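Local coordinates for Alr3699 protein (Nostoc sp., PDB 4XSO) that is of unknown specific function but probably acts as a GT-B glycosyltransferase, built from two domains that each carry a parallel beta sheet flanked by helices, at residues L197-L201 with G202-N206; A229-P232 with P233-A237. One frame throughout, in Å; residues are numbered along the deposited sequence.

Contact 1. Residues L197-L201 with G202-N206; sequences LRQQL and GVANN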
ATOM      1  N   LEU A 197      -2.998 -52.709  12.191  1.00 35.04           N
ATOM      2  CA  LEU A 197      -2.556 -51.496  12.819  1.00 35.22           C
ATOM      3  C   LEU A 197      -2.900 -51.488  14.326  1.00 34.51           C
ATOM      4  O   LEU A 197      -2.039 -51.101  15.137  1.00 34.27           O
ATOM      5  CB  LEU A 197      -3.127 -50.265  12.069  1.00 35.68           C
ATOM      6  CG  LEU A 197      -2.715 -48.891  12.598  1.00 39.24           C
ATOM      7  CD1 LEU A 197      -1.208 -48.689  12.609  1.00 42.45           C
ATOM      8  CD2 LEU A 197      -3.347 -47.809  11.743  1.00 40.46           C
ATOM      9  N   ARG A 198      -4.138 -51.862  14.681  1.00 31.90           N
ATOM     10  CA  ARG A 198      -4.484 -51.968  16.098  1.00 36.22           C
ATOM     11  C   ARG A 198      -3.510 -52.976  16.848  1.00 39.46           C
ATOM     12  O   ARG A 198      -3.092 -52.741  17.962  1.00 36.37           O
ATOM     13  CB  ARG A 198      -5.944 -52.352  16.244  1.00 33.09           C
ATOM     14  CG  ARG A 198      -6.896 -51.235  15.872  1.00 32.58           C
ATOM     15  CD  ARG A 198      -8.311 -51.745  15.712  1.00 32.25           C
ATOM     16  NE  ARG A 198      -8.828 -52.356  16.926  1.00 36.17           N
ATOM     17  CZ  ARG A 198      -9.405 -51.727  17.932  1.00 35.76           C
ATOM     18  NH1 ARG A 198      -9.580 -50.410  17.913  1.00 42.20           N
ATOM     19  NH2 ARG A 198      -9.852 -52.427  18.951  1.00 32.57           N
ATOM     20  N   GLN A 199      -3.147 -54.057  16.176  1.00 39.53           N
ATOM     21  CA  GLN A 199      -2.229 -55.052  16.718  1.00 42.83           C
ATOM     22  C   GLN A 199      -0.882 -54.459  16.990  1.00 41.19           C
ATOM     23  O   GLN A 199      -0.407 -54.592  18.093  1.00 43.30           O
ATOM     24  CB  GLN A 199      -2.081 -56.283  15.799  1.00 44.09           C
ATOM     25  CG  GLN A 199      -3.189 -57.282  16.016  1.00 53.54           C
ATOM     26  CD  GLN A 199      -3.177 -58.484  15.056  1.00 70.68           C
ATOM     27  OE1 GLN A 199      -2.584 -58.450  13.965  1.00 86.39           O
ATOM     28  NE2 GLN A 199      -3.864 -59.549  15.454  1.00 69.17           N
ATOM     29  N   GLN A 200      -0.281 -53.787  16.004  1.00 39.93           N
ATOM     30  CA  GLN A 200       1.016 -53.192  16.158  1.00 39.49           C
ATOM     31  C   GLN A 200       1.022 -52.078  17.189  1.00 42.44           C
ATOM     32  O   GLN A 200       2.039 -51.791  17.810  1.00 39.64           O
ATOM     33  CB  GLN A 200       1.491 -52.669  14.825  1.00 39.83           C
ATOM     34  CG  GLN A 200       1.751 -53.812  13.847  1.00 42.37           C
ATOM     35  CD  GLN A 200       2.520 -53.381  12.605  1.00 52.03           C
ATOM     36  OE1 GLN A 200       2.853 -52.220  12.439  1.00 55.73           O
ATOM     37  NE2 GLN A 200       2.815 -54.329  11.736  1.00 58.59           N
ATOM     38  N   LEU A 201      -0.103 -51.405  17.338  1.00 37.86           N
ATOM     39  CA  LEU A 201      -0.209 -50.337  18.288  1.00 37.53           C
ATOM     40  C   LEU A 201      -0.495 -50.888  19.637  1.00 44.10           C
ATOM     41  O   LEU A 201      -0.436 -50.155  20.589  1.00 39.46           O
ATOM     42  CB  LEU A 201      -1.310 -49.367  17.891  1.00 35.47           C
ATOM     43  CG  LEU A 201      -0.949 -48.483  16.733  1.00 35.56           C
ATOM     44  CD1 LEU A 201      -2.076 -47.527  16.442  1.00 34.93           C
ATOM     45  CD2 LEU A 201       0.350 -47.738  17.029  1.00 45.04           C
ATOM     46  N   GLY A 202      -0.878 -52.157  19.726  1.00 45.39           N
ATOM     47  CA  GLY A 202      -1.109 -52.738  21.022  1.00 41.12           C
ATOM     48  C   GLY A 202      -2.448 -52.349  21.591  1.00 44.65           C
ATOM     49  O   GLY A 202      -2.651 -52.450  22.789  1.00 38.99           O
ATOM     50  N   VAL A 203      -3.418 -52.022  20.734  1.00 38.58           N
ATOM     51  CA  VAL A 203      -4.715 -51.620  21.252  1.00 39.85           C
ATOM     52  C   VAL A 203      -5.846 -52.466  20.793  1.00 37.87           C
ATOM     53  O   VAL A 203      -6.975 -51.993  20.757  1.00 41.25           O
ATOM     54  CB  VAL A 203      -5.041 -50.188  20.822  1.00 39.26           C
ATOM     55  CG1 VAL A 203      -4.054 -49.234  21.447  1.00 44.58           C
ATOM     56  CG2 VAL A 203      -4.987 -50.065  19.279  1.00 39.83           C
ATOM     57  N   ALA A 204      -5.573 -53.694  20.411  1.00 41.18           N
ATOM     58  CA  ALA A 204      -6.588 -54.511  19.702  1.00 45.64           C
ATOM     59  C   ALA A 204      -7.786 -54.866  20.572  1.00 43.22           C
ATOM     60  O   ALA A 204      -8.928 -54.861  20.111  1.00 42.08           O
ATOM     61  CB  ALA A 204      -5.969 -55.759  19.101  1.00 42.28           C
ATOM     62  N   ASN A 205      -7.551 -55.078  21.854  1.00 42.57           N
ATOM     63  CA  ASN A 205      -8.663 -55.361  22.757  1.00 44.25           C
ATOM     64  C   ASN A 205      -9.175 -54.160  23.488  1.00 39.96           C
ATOM     65  O   ASN A 205      -9.930 -54.307  24.423  1.00 44.52           O
ATOM     66  CB  ASN A 205      -8.261 -56.448  23.766  1.00 49.26           C
ATOM     67  CG  ASN A 205      -7.901 -57.743  23.078  1.00 54.41           C
ATOM     68  OD1 ASN A 205      -8.738 -58.349  22.433  1.00 67.53           O
ATOM     69  ND2 ASN A 205      -6.647 -58.148  23.175  1.00 60.96           N
ATOM     70  N   ASN A 206      -8.782 -52.966  23.066  1.00 36.39           N
ATOM     71  CA  ASN A 206      -9.255 -51.739  23.692  1.00 35.99           C
ATOM     72  C   ASN A 206     -10.398 -51.006  22.921  1.00 35.24           C
ATOM     73  O   ASN A 206     -10.600 -51.221  21.701  1.00 40.49           O
ATOM     74  CB  ASN A 206      -8.095 -50.760  23.801  1.00 36.71           C
ATOM     75  CG  ASN A 206      -6.985 -51.263  24.683  1.00 44.45           C
ATOM     76  OD1 ASN A 206      -5.818 -51.251  24.297  1.00 48.14           O
ATOM     77  ND2 ASN A 206      -7.332 -51.639  25.881  1.00 42.51           N
TER

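Contact 2. Residues A229-P232 with P233-A237; sequences AQCP and PQVTA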
ATOM      1  N   ALA A 229     -10.425 -40.485  32.689  1.00 38.40           N
ATOM      2  CA  ALA A 229     -10.518 -40.774  34.114  1.00 45.88           C
ATOM      3  C   ALA A 229     -11.896 -41.271  34.482  1.00 46.33           C
ATOM      4  O   ALA A 229     -12.035 -41.936  35.495  1.00 48.15           O
ATOM      5  CB  ALA A 229     -10.160 -39.537  34.919  1.00 45.62           C
ATOM      6  N   GLN A 230     -12.910 -40.961  33.657  1.00 40.57           N
ATOM      7  CA  GLN A 230     -14.296 -41.315  33.942  1.00 39.63           C
ATOM      8  C   GLN A 230     -14.847 -42.438  33.087  1.00 46.72           C
ATOM      9  O   GLN A 230     -16.051 -42.621  33.080  1.00 52.16           O
ATOM     10  CB  GLN A 230     -15.178 -40.071  33.759  1.00 43.63           C
ATOM     11  CG  GLN A 230     -14.872 -38.990  34.788  1.00 49.81           C
ATOM     12  CD  GLN A 230     -15.351 -39.453  36.143  1.00 59.56           C
ATOM     13  OE1 GLN A 230     -14.623 -40.124  36.887  1.00 61.65           O
ATOM     14  NE2 GLN A 230     -16.626 -39.203  36.423  1.00 65.29           N
ATOM     15  N   CYS A 231     -13.971 -43.166  32.383  1.00 42.11           N
ATOM     16  CA  CYS A 231     -14.318 -44.169  31.397  1.00 43.47           C
ATOM     17  C   CYS A 231     -13.872 -45.526  31.861  1.00 42.22           C
ATOM     18  O   CYS A 231     -12.899 -45.625  32.591  1.00 45.08           O
ATOM     19  CB  CYS A 231     -13.604 -43.863  30.053  1.00 37.10           C
ATOM     20  SG  CYS A 231     -14.440 -42.511  29.228  1.00 41.02           S
ATOM     21  N   PRO A 232     -14.556 -46.590  31.420  1.00 45.57           N
ATOM     22  CA  PRO A 232     -14.049 -47.874  31.845  1.00 41.67           C
ATOM     23  C   PRO A 232     -12.617 -48.140  31.418  1.00 43.02           C
ATOM     24  O   PRO A 232     -12.048 -47.451  30.525  1.00 39.23           O
ATOM     25  CB  PRO A 232     -15.032 -48.901  31.233  1.00 48.55           C
ATOM     26  CG  PRO A 232     -16.038 -48.146  30.462  1.00 48.65           C
ATOM     27  CD  PRO A 232     -15.872 -46.683  30.775  1.00 46.21           C
ATOM     28  N   PRO A 233     -12.016 -49.153  32.045  1.00 49.02           N
ATOM     29  CA  PRO A 233     -10.568 -49.385  31.878  1.00 47.18           C
ATOM     30  C   PRO A 233     -10.134 -49.865  30.482  1.00 40.98           C
ATOM     31  O   PRO A 233      -9.006 -49.639  30.119  1.00 42.51           O
ATOM     32  CB  PRO A 233     -10.245 -50.409  32.965  1.00 53.42           C
ATOM     33  CG  PRO A 233     -11.561 -51.043  33.337  1.00 53.33           C
ATOM     34  CD  PRO A 233     -12.637 -50.054  33.042  1.00 55.34           C
ATOM     35  N   GLN A 234     -11.023 -50.474  29.700  1.00 37.17           N
ATOM     36  CA  GLN A 234     -10.669 -50.844  28.358  1.00 37.21           C
ATOM     37  C   GLN A 234     -10.588 -49.624  27.395  1.00 39.47           C
ATOM     38  O   GLN A 234     -10.074 -49.773  26.260  1.00 36.59           O
ATOM     39  CB  GLN A 234     -11.599 -51.934  27.792  1.00 41.39           C
ATOM     40  CG  GLN A 234     -12.979 -51.486  27.310  1.00 42.71           C
ATOM     41  CD  GLN A 234     -13.951 -51.347  28.455  1.00 51.49           C
ATOM     42  OE1 GLN A 234     -13.537 -51.250  29.609  1.00 50.24           O
ATOM     43  NE2 GLN A 234     -15.248 -51.339  28.147  1.00 50.95           N
ATOM     44  N   VAL A 235     -11.003 -48.429  27.867  1.00 37.12           N
ATOM     45  CA  VAL A 235     -10.878 -47.221  27.075  1.00 40.32           C
ATOM     46  C   VAL A 235      -9.479 -46.671  27.153  1.00 41.83           C
ATOM     47  O   VAL A 235      -9.009 -46.218  28.233  1.00 34.12           O
ATOM     48  CB  VAL A 235     -11.883 -46.100  27.482  1.00 44.08           C
ATOM     49  CG1 VAL A 235     -11.721 -44.871  26.572  1.00 41.58           C
ATOM     50  CG2 VAL A 235     -13.320 -46.600  27.437  1.00 42.51           C
ATOM     51  N   THR A 236      -8.836 -46.595  25.977  1.00 37.06           N
ATOM     52  CA  THR A 236      -7.524 -45.918  25.843  1.00 36.56           C
ATOM     53  C   THR A 236      -7.541 -44.813  24.791  1.00 39.01           C
ATOM     54  O   THR A 236      -8.328 -44.841  23.816  1.00 38.79           O
ATOM     55  CB  THR A 236      -6.404 -46.866  25.394  1.00 42.18           C
ATOM     56  OG1 THR A 236      -6.705 -47.326  24.096  1.00 44.11           O
ATOM     57  CG2 THR A 236      -6.287 -48.011  26.256  1.00 40.37           C
ATOM     58  N   ALA A 237      -6.686 -43.822  25.012  1.00 35.82           N
ATOM     59  CA  ALA A 237      -6.586 -42.687  24.122  1.00 36.37           C
ATOM     60  C   ALA A 237      -5.265 -42.750  23.321  1.00 36.97           C
ATOM     61  O   ALA A 237      -4.242 -43.144  23.845  1.00 34.06           O
ATOM     62  CB  ALA A 237      -6.720 -41.414  24.926  1.00 37.62           C
TER

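Contact 1. Residues L197-L201 with G202-N206
R198 and V203 meet where helix 191-201 gives way to the loop before strand 207-212, and the helix is closed by a Schellman motif. The evidence is a positive phi at G202 (79°) together with two bonds back into the last turn: V203 N to R198 O at 2.9 Å, nearly straight, and G202 N to Q199 O at 3.0 Å, where the donor stands well above the carbonyl plane. G202 N also lies near R198 O, but that bond is weak.

The side chains of R198 and V203 cross at about a right angle. V203 CG2 sits between its own backbone N and carbonyl carbon, and from there it packs against R198 CB at 3.9 Å and against L201 CB at 4.0 Å. Beyond this apolar contact the R198 chain bends at chi3 (60°), which carries the guanidinium over the type I turn formed by V203 to N206. One face of the group lies over V203 O, without a hydrogen bond to it. NH1 is turned to D284 in a salt bridge and also donates to A282 O, at the end of helix 276-282; these two partners of NH1 probably help to set the rotation of the guanidinium, while NH2 faces the turn.

NH2 reaches two carbonyls by different geometries. R198 NH2 approaches A204 O from above the carbonyl plane, at 2.9 Å, whereas N206 O receives R198 NH2 in the carbonyl plane at 3.1 Å, with an N-H...O angle of 160°.

Contact 2. Residues A229-P232 with P233-A237
P232 and V235 are joined by the one hydrogen bond of this turn, from V235 N to P232 O at 3.0 Å. The N-H points fairly straight at the oxygen (156°), but it comes from above the carbonyl plane. V235 CG2 lies beside the same oxygen and also packs on C231 CB at 3.8 Å. CG1 of V235 stands anti to the backbone N (chi1 -178°), which puts CG2 beside that N and within contact of both P232 O and C231 CB.

The bond closes a type I beta turn from P232 to V235, with P233 and Q234 at its corners, the last part of the loop that joins helix 221-228 to strand 235-240 of the parallel sheet in a GT-B fold. Q234 folds back over the turn: its chain bends at chi2 (-81°), setting OE1 of Q234 against P232 CB at 3.2 Å, a contact of the amide with the proline ring. The 3.2 Å between P232 CB and P233 CD is set largely by the peptide link between the two rings.

Farther out, helix 336-348 covers one flank, with I343 on C231, N344 on P232 and I347 on V235. L228 of helix 221-228 and V209 of strand 207-212 also touch V235, while R266 donates through NH2 to V235 O.

In the fold
Contact 1 comes first along the chain and closes before contact 2 opens; their centres are about 15 Å apart, on the same side of the chain's centre. Each delivers the chain into a strand of the same six-stranded parallel sheet: loop 202-206 leads into strand 207-212, and loop 229-234 into strand 235-240. Those strands are neighbours, paired by backbone bonds of F207 with Q234 and T236. The two entry loops therefore touch: N206 CB lies 3.3 Å from Q234 O, and N206 ND2 makes a weak hydrogen bond to that oxygen. Both contacts thus lie at the same end of the sheet, where the chain enters two adjacent inner strands of one GT-B domain and successive helix-to-strand connections are packed side by side.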